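PDB 3LEF: uncharacterized protein 4E10_S0_1Z6NA_001 (T18) from Artificial gene, which is a designed epitope-scaffold that probably presents the helical 4E10 epitope of HIV on a thioredoxin-like framework, made to induce antibodies specific for that epitope. Local coordinates for residues S43-T46 and E47-Q50. Residues are numbered along the deposited sequence; the frame is centred on the assembly and turned at random.
Sequences SALT and ERLQ
Leu45 O accepts the amide of Leu49 at 3.0 Å from its N. Two residues earlier Glu47 N bonds to Ser43 O, also at 3.0 Å, and between them Arg48 N reaches Ala44 O over a longer 3.3 Å. Gln50 N bonds to Thr46 O and ends the series, though that oxygen is less surely placed.

The side chains divide between a buried and an open flank. Arg48 has CG beside its own backbone N (chi1 -69°), which lays its methylenes against the preceding turn: CG comes within 3.3 Å of Ala44 O. After a bend at chi3 (60°) the guanidinium arrives near Leu45, where NH1 lies 4.2 Å from CD2, the methyl approaching the flat group obliquely. NE forms a salt bridge with Glu163 and NH2 bonds to Gly156 O, so two partners outside the turn fix how the group is rotated. Leu45 packs on Ile155 and Leu159 of helix 151-163, whereas Leu49 packs on Ala79 and Leu82 of helix 67-82. On the open flank, Thr46 and Gln50 run side by side in the same direction, and Thr46 OG1 is bonded back to Pro42 O. The whole is a short amphipathic alpha-helix with i to i+4 backbone bonding, packed through Leu45 and Arg48 on helix 151-163 and through Leu49 on helix 67-82 of a thioredoxin-like fold.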
ATOM      1  N   SER A  43      35.297   2.131   3.851  1.00 54.77           N
ATOM      2  CA  SER A  43      35.921   1.108   3.039  1.00 54.76           C
ATOM      3  C   SER A  43      35.703  -0.294   3.604  1.00 54.19           C
ATOM      4  O   SER A  43      35.563  -1.247   2.850  1.00 53.96           O
ATOM      5  CB  SER A  43      37.408   1.401   2.855  1.00 54.92           C
ATOM      6  OG  SER A  43      38.052   1.587   4.097  1.00 57.13           O
ATOM      7  N   ALA A  44      35.655  -0.431   4.922  1.00 54.12           N
ATOM      8  CA  ALA A  44      35.379  -1.738   5.515  1.00 54.18           C
ATOM      9  C   ALA A  44      33.989  -2.266   5.099  1.00 54.36           C
ATOM     10  O   ALA A  44      33.838  -3.447   4.778  1.00 54.30           O
ATOM     11  CB  ALA A  44      35.511  -1.677   7.028  1.00 53.86           C
ATOM     12  N   LEU A  45      32.993  -1.380   5.088  1.00 54.36           N
ATOM     13  CA  LEU A  45      31.612  -1.721   4.710  1.00 54.45           C
ATOM     14  C   LEU A  45      31.513  -2.010   3.211  1.00 55.04           C
ATOM     15  O   LEU A  45      30.905  -3.001   2.790  1.00 53.86           O
ATOM     16  CB  LEU A  45      30.678  -0.552   5.055  1.00 54.44           C
ATOM     17  CG  LEU A  45      29.194  -0.756   5.418  1.00 54.34           C
ATOM     18  CD1 LEU A  45      28.417   0.515   5.079  1.00 51.55           C
ATOM     19  CD2 LEU A  45      28.569  -1.960   4.735  1.00 52.75           C
ATOM     20  N   THR A  46      32.107  -1.120   2.419  1.00 55.74           N
ATOM     21  CA  THR A  46      32.166  -1.265   0.967  1.00 56.47           C
ATOM     22  C   THR A  46      32.756  -2.617   0.549  1.00 56.72           C
ATOM     23  O   THR A  46      32.269  -3.249  -0.375  1.00 56.65           O
ATOM     24  CB  THR A  46      33.000  -0.133   0.330  1.00 56.52           C
ATOM     25  OG1 THR A  46      32.400   1.130   0.639  1.00 56.67           O
ATOM     26  CG2 THR A  46      33.068  -0.300  -1.189  1.00 57.08           C
ATOM     27  N   GLU A  47      33.796  -3.053   1.245  1.00 57.08           N
ATOM     28  CA  GLU A  47      34.405  -4.353   1.004  1.00 57.83           C
ATOM     29  C   GLU A  47      33.448  -5.509   1.312  1.00 57.78           C
ATOM     30  O   GLU A  47      33.373  -6.471   0.560  1.00 58.52           O
ATOM     31  CB  GLU A  47      35.685  -4.481   1.840  1.00 57.64           C
ATOM     32  CG  GLU A  47      36.383  -5.821   1.736  1.00 58.50           C
ATOM     33  CD  GLU A  47      37.732  -5.818   2.430  1.00 59.47           C
ATOM     34  OE1 GLU A  47      37.926  -4.975   3.343  1.00 61.67           O
ATOM     35  OE2 GLU A  47      38.598  -6.650   2.061  1.00 60.65           O
ATOM     36  N   ARG A  48      32.725  -5.419   2.417  1.00 58.65           N
ATOM     37  CA  ARG A  48      31.774  -6.455   2.803  1.00 59.54           C
ATOM     38  C   ARG A  48      30.636  -6.568   1.789  1.00 59.93           C
ATOM     39  O   ARG A  48      30.076  -7.649   1.595  1.00 60.27           O
ATOM     40  CB  ARG A  48      31.177  -6.134   4.173  1.00 59.87           C
ATOM     41  CG  ARG A  48      32.139  -6.240   5.331  1.00 60.52           C
ATOM     42  CD  ARG A  48      31.558  -5.551   6.546  1.00 60.79           C
ATOM     43  NE  ARG A  48      30.289  -6.154   6.945  1.00 61.64           N
ATOM     44  CZ  ARG A  48      29.361  -5.543   7.672  1.00 61.40           C
ATOM     45  NH1 ARG A  48      29.539  -4.293   8.071  1.00 61.06           N
ATOM     46  NH2 ARG A  48      28.245  -6.181   7.989  1.00 62.61           N
ATOM     47  N   LEU A  49      30.297  -5.441   1.164  1.00 60.01           N
ATOM     48  CA  LEU A  49      29.256  -5.388   0.143  1.00 60.78           C
ATOM     49  C   LEU A  49      29.737  -6.064  -1.142  1.00 61.01           C
ATOM     50  O   LEU A  49      29.011  -6.848  -1.742  1.00 60.52           O
ATOM     51  CB  LEU A  49      28.868  -3.924  -0.132  1.00 60.91           C
ATOM     52  CG  LEU A  49      27.663  -3.574  -1.021  1.00 60.93           C
ATOM     53  CD1 LEU A  49      26.358  -4.174  -0.499  1.00 60.52           C
ATOM     54  CD2 LEU A  49      27.537  -2.061  -1.131  1.00 61.59           C
ATOM     55  N   GLN A  50      30.978  -5.774  -1.535  1.00 61.32           N
ATOM     56  CA  GLN A  50      31.551  -6.307  -2.766  1.00 61.67           C
ATOM     57  C   GLN A  50      31.733  -7.827  -2.690  1.00 60.95           C
ATOM     58  O   GLN A  50      31.687  -8.509  -3.711  1.00 60.02           O
ATOM     59  CB  GLN A  50      32.902  -5.634  -3.085  1.00 62.42           C
ATOM     60  CG  GLN A  50      32.918  -4.086  -2.981  1.00 64.32           C
ATOM     61  CD  GLN A  50      32.671  -3.352  -4.300  1.00 66.58           C
ATOM     62  OE1 GLN A  50      33.507  -3.387  -5.225  1.00 66.33           O
ATOM     63  NE2 GLN A  50      31.527  -2.648  -4.374  1.00 65.39           N
TER